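Local structure of 4-alpha-glucanotransferase (Aquifex aeolicus, 1TZ7) at residues 153-156 with 157-161; 192-195 with 196-200; 200-203 with 204-208. The protein belongs to the 4-alpha-glucanotransferase family of enzymes, also called amylomaltases or D-enzymes, and is built round an eight-stranded parallel barrel. One frame throughout, in Å; residues are numbered along the deposited sequence.

Contact 1: 153-156 with 157-161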
loop_
_atom_site.group_PDB
_atom_site.type_symbol
_atom_site.label_atom_id
_atom_site.label_comp_id
_atom_site.label_asym_id
_atom_site.label_seq_id
_atom_site.Cartn_x
_atom_site.Cartn_y
_atom_site.Cartn_z
ATOM N N ARG A 153 1.142 21.544 3.787
ATOM C CA ARG A 153 2.034 22.690 4.000
ATOM C C ARG A 153 3.440 22.204 4.302
ATOM O O ARG A 153 4.418 22.732 3.777
ATOM C CB ARG A 153 1.530 23.565 5.157
ATOM C CG ARG A 153 0.283 24.374 4.831
ATOM C CD ARG A 153 -0.599 24.683 6.050
ATOM N NE ARG A 153 -1.140 26.043 6.013
ATOM C CZ ARG A 153 -2.130 26.444 5.206
ATOM N NH1 ARG A 153 -2.550 27.704 5.249
ATOM N NH2 ARG A 153 -2.699 25.591 4.359
ATOM N N ASP A 154 3.533 21.185 5.149
ATOM C CA ASP A 154 4.809 20.641 5.564
ATOM C C ASP A 154 5.465 19.844 4.440
ATOM O O ASP A 154 6.673 19.884 4.280
ATOM C CB ASP A 154 4.630 19.754 6.794
ATOM C CG ASP A 154 4.371 20.552 8.052
ATOM O OD1 ASP A 154 3.441 20.201 8.804
ATOM O OD2 ASP A 154 5.042 21.545 8.368
ATOM N N TYR A 155 4.661 19.117 3.664
ATOM C CA TYR A 155 5.201 18.237 2.635
ATOM C C TYR A 155 5.739 19.037 1.461
ATOM O O TYR A 155 6.838 18.789 0.993
ATOM C CB TYR A 155 4.157 17.246 2.138
ATOM C CG TYR A 155 4.670 16.384 1.001
ATOM C CD1 TYR A 155 5.612 15.388 1.231
ATOM C CD2 TYR A 155 4.234 16.587 -0.304
ATOM C CE1 TYR A 155 6.099 14.602 0.194
ATOM C CE2 TYR A 155 4.713 15.807 -1.351
ATOM C CZ TYR A 155 5.646 14.815 -1.095
ATOM O OH TYR A 155 6.123 14.039 -2.131
ATOM N N ALA A 156 4.953 19.994 0.990
ATOM C CA ALA A 156 5.341 20.812 -0.157
ATOM C C ALA A 156 6.584 21.664 0.155
ATOM O O ALA A 156 7.412 21.914 -0.722
ATOM C CB ALA A 156 4.197 21.693 -0.574
ATOM N N LEU A 157 6.701 22.105 1.404
ATOM C CA LEU A 157 7.878 22.851 1.844
ATOM C C LEU A 157 9.080 21.917 1.989
ATOM O O LEU A 157 10.195 22.275 1.649
ATOM C CB LEU A 157 7.596 23.553 3.174
ATOM C CG LEU A 157 8.719 24.438 3.723
ATOM C CD1 LEU A 157 9.039 25.568 2.756
ATOM C CD2 LEU A 157 8.341 24.989 5.089
ATOM N N TYR A 158 8.827 20.722 2.497
ATOM C CA TYR A 158 9.852 19.684 2.606
ATOM C C TYR A 158 10.464 19.385 1.235
ATOM O O TYR A 158 11.675 19.269 1.104
ATOM C CB TYR A 158 9.227 18.419 3.219
ATOM C CG TYR A 158 10.026 17.137 3.073
ATOM C CD1 TYR A 158 10.937 16.746 4.050
ATOM C CD2 TYR A 158 9.834 16.297 1.982
ATOM C CE1 TYR A 158 11.655 15.559 3.933
ATOM C CE2 TYR A 158 10.547 15.103 1.854
ATOM C CZ TYR A 158 11.453 14.742 2.829
ATOM O OH TYR A 158 12.159 13.563 2.705
ATOM N N MET A 159 9.612 19.284 0.217
ATOM C CA MET A 159 10.062 18.954 -1.136
ATOM C C MET A 159 10.814 20.120 -1.778
ATOM O O MET A 159 11.721 19.912 -2.572
ATOM C CB MET A 159 8.869 18.571 -2.017
ATOM C CG MET A 159 8.201 17.246 -1.633
ATOM S SD MET A 159 9.287 15.825 -1.818
ATOM C CE MET A 159 9.421 15.713 -3.614
ATOM N N ALA A 160 10.426 21.345 -1.428
ATOM C CA ALA A 160 11.034 22.547 -2.015
ATOM C C ALA A 160 12.438 22.788 -1.458
ATOM O O ALA A 160 13.333 23.235 -2.178
ATOM C CB ALA A 160 10.157 23.755 -1.763
ATOM N N ILE A 161 12.621 22.488 -0.172
ATOM C CA ILE A 161 13.924 22.632 0.480
ATOM C C ILE A 161 14.864 21.504 0.054
ATOM O O ILE A 161 16.057 21.721 -0.143
ATOM C CB ILE A 161 13.761 22.638 2.029
ATOM C CG1 ILE A 161 12.900 23.823 2.471
ATOM C CG2 ILE A 161 15.128 22.705 2.713
ATOM C CD1 ILE A 161 12.325 23.673 3.860
#

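Contact 2: 192-195 with 196-200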
loop_
_atom_site.group_PDB
_atom_site.type_symbol
_atom_site.label_atom_id
_atom_site.label_comp_id
_atom_site.label_asym_id
_atom_site.label_seq_id
_atom_site.Cartn_x
_atom_site.Cartn_y
_atom_site.Cartn_z
ATOM N N LYS A 192 8.730 30.152 -2.719
ATOM C CA LYS A 192 7.267 30.212 -2.789
ATOM C C LYS A 192 6.748 29.553 -4.061
ATOM O O LYS A 192 5.773 28.807 -4.028
ATOM C CB LYS A 192 6.792 31.671 -2.728
ATOM C CG LYS A 192 5.282 31.830 -2.561
ATOM C CD LYS A 192 4.886 33.303 -2.427
ATOM C CE LYS A 192 5.013 34.049 -3.759
ATOM N NZ LYS A 192 6.232 34.912 -3.810
ATOM N N GLY A 193 7.402 29.839 -5.180
ATOM C CA GLY A 193 7.021 29.264 -6.457
ATOM C C GLY A 193 7.184 27.757 -6.482
ATOM O O GLY A 193 6.355 27.043 -7.041
ATOM N N ARG A 194 8.261 27.275 -5.873
ATOM C CA ARG A 194 8.539 25.841 -5.812
ATOM C C ARG A 194 7.580 25.142 -4.846
ATOM O O ARG A 194 7.157 24.007 -5.083
ATOM C CB ARG A 194 9.986 25.600 -5.370
ATOM C CG ARG A 194 11.020 25.971 -6.416
ATOM C CD ARG A 194 11.248 24.898 -7.458
ATOM N NE ARG A 194 10.311 25.007 -8.576
ATOM C CZ ARG A 194 9.810 23.967 -9.247
ATOM N NH1 ARG A 194 10.150 22.722 -8.919
ATOM N NH2 ARG A 194 8.965 24.174 -10.250
ATOM N N PHE A 195 7.244 25.827 -3.757
ATOM C CA PHE A 195 6.278 25.321 -2.791
ATOM C C PHE A 195 4.962 25.007 -3.490
ATOM O O PHE A 195 4.398 23.930 -3.314
ATOM C CB PHE A 195 6.060 26.353 -1.669
ATOM C CG PHE A 195 4.847 26.083 -0.810
ATOM C CD1 PHE A 195 4.911 25.183 0.247
ATOM C CD2 PHE A 195 3.647 26.742 -1.052
ATOM C CE1 PHE A 195 3.799 24.942 1.040
ATOM C CE2 PHE A 195 2.533 26.501 -0.261
ATOM C CZ PHE A 195 2.610 25.602 0.782
ATOM N N TYR A 196 4.490 25.948 -4.298
ATOM C CA TYR A 196 3.172 25.840 -4.907
ATOM C C TYR A 196 3.151 24.846 -6.074
ATOM O O TYR A 196 2.092 24.336 -6.436
ATOM C CB TYR A 196 2.682 27.215 -5.374
ATOM C CG TYR A 196 1.878 27.953 -4.325
ATOM C CD1 TYR A 196 0.598 27.533 -3.980
ATOM C CD2 TYR A 196 2.400 29.064 -3.674
ATOM C CE1 TYR A 196 -0.144 28.202 -3.016
ATOM C CE2 TYR A 196 1.666 29.742 -2.708
ATOM C CZ TYR A 196 0.394 29.304 -2.384
ATOM O OH TYR A 196 -0.338 29.969 -1.430
ATOM N N PHE A 197 4.319 24.571 -6.658
ATOM C CA PHE A 197 4.425 23.510 -7.661
ATOM C C PHE A 197 4.118 22.164 -7.027
ATOM O O PHE A 197 3.459 21.328 -7.626
ATOM C CB PHE A 197 5.826 23.475 -8.294
ATOM C CG PHE A 197 6.117 22.194 -9.049
ATOM C CD1 PHE A 197 5.599 21.990 -10.326
ATOM C CD2 PHE A 197 6.893 21.190 -8.475
ATOM C CE1 PHE A 197 5.859 20.805 -11.023
ATOM C CE2 PHE A 197 7.153 20.005 -9.169
ATOM C CZ PHE A 197 6.634 19.817 -10.442
ATOM N N HIS A 198 4.603 21.965 -5.808
ATOM C CA HIS A 198 4.460 20.686 -5.132
ATOM C C HIS A 198 3.065 20.472 -4.568
ATOM O O HIS A 198 2.601 19.339 -4.479
ATOM C CB HIS A 198 5.525 20.535 -4.055
ATOM C CG HIS A 198 6.891 20.341 -4.613
ATOM N ND1 HIS A 198 7.207 19.285 -5.439
ATOM C CD2 HIS A 198 8.015 21.089 -4.511
ATOM C CE1 HIS A 198 8.471 19.377 -5.805
ATOM N NE2 HIS A 198 8.984 20.463 -5.255
ATOM N N VAL A 199 2.380 21.555 -4.203
ATOM C CA VAL A 199 0.962 21.438 -3.834
ATOM C C VAL A 199 0.116 21.188 -5.087
ATOM O O VAL A 199 -0.839 20.432 -5.048
ATOM C CB VAL A 199 0.412 22.703 -3.038
ATOM C CG1 VAL A 199 1.512 23.366 -2.227
ATOM C CG2 VAL A 199 -0.248 23.689 -3.967
ATOM N N PHE A 200 0.500 21.821 -6.199
ATOM C CA PHE A 200 -0.176 21.614 -7.488
ATOM C C PHE A 200 -0.110 20.150 -7.919
ATOM O O PHE A 200 -1.088 19.603 -8.412
ATOM C CB PHE A 200 0.451 22.505 -8.574
ATOM C CG PHE A 200 0.081 22.103 -9.984
ATOM C CD1 PHE A 200 -1.149 22.456 -10.523
ATOM C CD2 PHE A 200 0.968 21.369 -10.770
ATOM C CE1 PHE A 200 -1.490 22.085 -11.821
ATOM C CE2 PHE A 200 0.629 20.998 -12.065
ATOM C CZ PHE A 200 -0.601 21.357 -12.588
#

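Contact 3: 200-203 with 204-208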
loop_
_atom_site.group_PDB
_atom_site.type_symbol
_atom_site.label_atom_id
_atom_site.label_comp_id
_atom_site.label_asym_id
_atom_site.label_seq_id
_atom_site.Cartn_x
_atom_site.Cartn_y
_atom_site.Cartn_z
ATOM N N PHE A 200 0.500 21.821 -6.199
ATOM C CA PHE A 200 -0.176 21.614 -7.488
ATOM C C PHE A 200 -0.110 20.150 -7.919
ATOM O O PHE A 200 -1.088 19.603 -8.412
ATOM C CB PHE A 200 0.451 22.505 -8.574
ATOM C CG PHE A 200 0.081 22.103 -9.984
ATOM C CD1 PHE A 200 -1.149 22.456 -10.523
ATOM C CD2 PHE A 200 0.968 21.369 -10.770
ATOM C CE1 PHE A 200 -1.490 22.085 -11.821
ATOM C CE2 PHE A 200 0.629 20.998 -12.065
ATOM C CZ PHE A 200 -0.601 21.357 -12.588
ATOM N N VAL A 201 1.049 19.524 -7.728
ATOM C CA VAL A 201 1.218 18.109 -8.065
ATOM C C VAL A 201 0.292 17.235 -7.204
ATOM O O VAL A 201 -0.348 16.314 -7.704
ATOM C CB VAL A 201 2.700 17.648 -7.878
ATOM C CG1 VAL A 201 2.810 16.128 -7.940
ATOM C CG2 VAL A 201 3.588 18.285 -8.932
ATOM N N GLN A 202 0.225 17.544 -5.913
ATOM C CA GLN A 202 -0.659 16.825 -4.998
ATOM C C GLN A 202 -2.129 17.090 -5.326
ATOM O O GLN A 202 -2.957 16.193 -5.249
ATOM C CB GLN A 202 -0.363 17.227 -3.555
ATOM C CG GLN A 202 0.964 16.710 -3.036
ATOM C CD GLN A 202 1.113 15.223 -3.225
ATOM O OE1 GLN A 202 0.316 14.452 -2.713
ATOM N NE2 GLN A 202 2.129 14.816 -3.973
ATOM N N PHE A 203 -2.436 18.328 -5.687
ATOM C CA PHE A 203 -3.779 18.703 -6.134
ATOM C C PHE A 203 -4.222 17.816 -7.308
ATOM O O PHE A 203 -5.297 17.213 -7.275
ATOM C CB PHE A 203 -3.791 20.179 -6.548
ATOM C CG PHE A 203 -5.078 20.628 -7.198
ATOM C CD1 PHE A 203 -5.141 20.850 -8.571
ATOM C CD2 PHE A 203 -6.218 20.847 -6.438
ATOM C CE1 PHE A 203 -6.324 21.275 -9.172
ATOM C CE2 PHE A 203 -7.407 21.273 -7.041
ATOM C CZ PHE A 203 -7.453 21.483 -8.404
ATOM N N VAL A 204 -3.380 17.734 -8.332
ATOM C CA VAL A 204 -3.692 16.946 -9.518
ATOM C C VAL A 204 -3.937 15.486 -9.151
ATOM O O VAL A 204 -4.857 14.861 -9.667
ATOM C CB VAL A 204 -2.556 17.022 -10.572
ATOM C CG1 VAL A 204 -2.804 16.024 -11.709
ATOM C CG2 VAL A 204 -2.434 18.439 -11.124
ATOM N N PHE A 205 -3.109 14.948 -8.255
ATOM C CA PHE A 205 -3.213 13.541 -7.876
ATOM C C PHE A 205 -4.524 13.263 -7.150
ATOM O O PHE A 205 -5.235 12.317 -7.478
ATOM C CB PHE A 205 -2.040 13.121 -6.984
ATOM C CG PHE A 205 -2.155 11.709 -6.467
ATOM C CD1 PHE A 205 -1.522 10.660 -7.125
ATOM C CD2 PHE A 205 -2.913 11.428 -5.334
ATOM C CE1 PHE A 205 -1.636 9.357 -6.660
ATOM C CE2 PHE A 205 -3.028 10.130 -4.866
ATOM C CZ PHE A 205 -2.386 9.092 -5.531
ATOM N N PHE A 206 -4.828 14.091 -6.155
ATOM C CA PHE A 206 -5.938 13.835 -5.254
ATOM C C PHE A 206 -7.281 14.086 -5.945
ATOM O O PHE A 206 -8.278 13.451 -5.621
ATOM C CB PHE A 206 -5.815 14.701 -3.991
ATOM C CG PHE A 206 -5.003 14.058 -2.890
ATOM C CD1 PHE A 206 -3.609 14.118 -2.905
ATOM C CD2 PHE A 206 -5.628 13.390 -1.847
ATOM C CE1 PHE A 206 -2.860 13.523 -1.894
ATOM C CE2 PHE A 206 -4.881 12.797 -0.836
ATOM C CZ PHE A 206 -3.496 12.863 -0.863
ATOM N N LYS A 207 -7.292 15.008 -6.897
ATOM C CA LYS A 207 -8.491 15.267 -7.695
ATOM C C LYS A 207 -8.775 14.102 -8.654
ATOM O O LYS A 207 -9.925 13.748 -8.881
ATOM C CB LYS A 207 -8.346 16.581 -8.482
ATOM C CG LYS A 207 -9.241 17.720 -7.968
ATOM C CD LYS A 207 -9.001 18.013 -6.473
ATOM C CE LYS A 207 -10.319 18.156 -5.701
ATOM N NZ LYS A 207 -10.620 19.573 -5.362
ATOM N N GLN A 208 -7.718 13.511 -9.204
ATOM C CA GLN A 208 -7.869 12.347 -10.062
ATOM C C GLN A 208 -8.330 11.118 -9.255
ATOM O O GLN A 208 -9.128 10.318 -9.737
ATOM C CB GLN A 208 -6.566 12.049 -10.798
ATOM C CG GLN A 208 -6.282 13.015 -11.957
ATOM C CD GLN A 208 -5.150 12.542 -12.857
ATOM O OE1 GLN A 208 -4.574 11.482 -12.633
ATOM N NE2 GLN A 208 -4.835 13.330 -13.876
#

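Contact 1: 153-156 with 157-161
Tyr155 and Met159, one helical turn apart, make the main side-chain contact here. The methionine CG sits over one face of the phenol ring, displaced toward its rim, in a CH-pi contact 3.8 Å from the Tyr155 ring centroid and 20° off the ring normal. Nearest to it is the hydroxyl-bearing carbon, with Met159 CG 3.6 Å from Tyr155 CZ. The sulfur continues past the rim: Met159 SD lies 4.5 Å from the Tyr155 centroid, in an oblique Met-aromatic contact, and 3.6 Å from Tyr155 OH. Bends at chi2 and chi3 carry CG and SD across the ring face and past its hydroxyl end. An unbranched, flexible and polarisable thioether suits the place because it can mould itself to the flat ring.

Backbone bonds tie the same turn. Met159 N donates to Tyr155 O at 2.9 Å, and Tyr158 N reaches Asp154 O at the same distance; the bond from Leu157 N to Arg153 O is weak. Ala156 has its carbonyl bonded by Ala160 N, with Ala160 N 3.1 Å from Ala156 O, and its side chain is a single CB set close beside the chain. Leu157 touches the earlier turn chiefly by its first carbon, with CB 3.3 Å from Arg153 O. Its CG stands anti to the backbone N (chi1 -177°), and the branched end turns away from this turn toward other helices.

The whole arrangement belongs to helix 149-165, whose sides face different neighbours. The Leu157 side chain packs on Leu184, Val187 and Leu188 of helix 181-190. Ala156, small enough to let another helix come close, lies against Phe195 and Val199 of helix 192-218. Asp154, at the partly exposed flank, forms a salt bridge with Arg179, while Tyr158 touches Ala236 of helix 236-240.

Contact 2: 192-195 with 196-200
In the opening turns of helix 192-218, Phe195 directs the edge of its ring at the face of Tyr196, a T-shaped pair with planes at 84° and centroids 5.1 Å apart. Phe195 CD2 does the touching, 3.7 Å from Tyr196 CD2. One face of the phenylalanine is taken by the next turn: Val199 CG1 lies 4.0 Å from the Phe195 centroid in a CH-pi contact. Branching at CB places a methyl close to the helix backbone, and this one is also 3.1 Å from Phe195 O.

On another side of the helix, Arg194 bends at chi2 and chi3 and lays its guanidinium on Phe197, the planes 26° apart and the centres 4.6 Å apart. The stack is off-centre, with Arg194 NH1 3.6 Å from Phe197 CD2. Tyr196 N is bonded to Lys192 O, and Val199 N to Phe195 O. Phe197 N bonds Gly193 O at 3.2 Å and Arg194 O only weakly; His198 N also bonds Arg194 O weakly.

Glu142 gives Tyr196 OH a hydrogen-bond partner. A flat cation stacked on a ring can keep its N-H groups pointing outward along its plane, and Arg194 NH2 indeed reaches beyond this turn to a salt bridge with Glu129, whose carboxylate probably offsets the positive charge and fixes the orientation of the guanidinium. Phe195 and Val199, by contrast, contribute purely apolar, buried surface.

Contact 3: 200-203 with 204-208
Phe206 N donates to Gln202 O and Lys207 N to Phe203 O, both at 3.0 Å and nearly straight, the first with an N-H...O angle of 161°. Val204 N to Phe200 O and Phe205 N to Val201 O complete four successive i to i+4 bonds, which satisfy the peptide groups in a largely buried place.

The side-chain amide of Gln202 needs partners of its own. Its chain bends at chi2 (-53°), which brings OE1 to within 3.4 Å of Phe206 CE1, with the amide and ring planes 68° apart. The real partner of OE1 is the backbone N of Gly86, a hydrogen bond from a neighbouring loop, and NE2 is hydrogen-bonded as well. Glutamine suits such a position because it brings an acceptor and a donor on an uncharged group.

Apolar contacts fill the other sides. Val204 sets CG2 over one face of the Phe200 ring, 4.0 Å from the centroid, the closest ring atom being Phe200 CZ at 3.7 Å from Val204 CG2. Lys207 sets CG over one face of Phe203, while its CD passes the rim, 3.7 Å from Phe203 CE2. Further bends bring Lys207 NZ back beside the ring edge, 4.0 Å from Phe203 CE2; a long aliphatic chain ending in a charge suits a ring at a partly exposed site.

Side chains paired four residues apart beneath an unbroken ladder of backbone bonds are typical of a regular alpha helix, here the middle of the long helix 192-218.

How the contacts relate
Contacts 2 and 3 are successive parts of helix 192-218 and share Phe200, whereas contact 1 belongs to helix 149-165, packed against it. Contact 1 meets contact 2 closely, for instance with Met159 CB 3.6 Å from His198 CD2; its touch with contact 3 is slighter, through Tyr155 and Gln202. Contacts 1 and 3 are buried. Contact 2, at the start of its helix, is partly open and accordingly mixes apolar rings with a stacked arginine. Deeper along the same helix, in contact 3, the amide of Gln202, bonded to the backbone of a loop, takes the place of charge pairing. Contact 1 relies instead on a thioether against a ring, its charged Asp154 turning outward to Arg179.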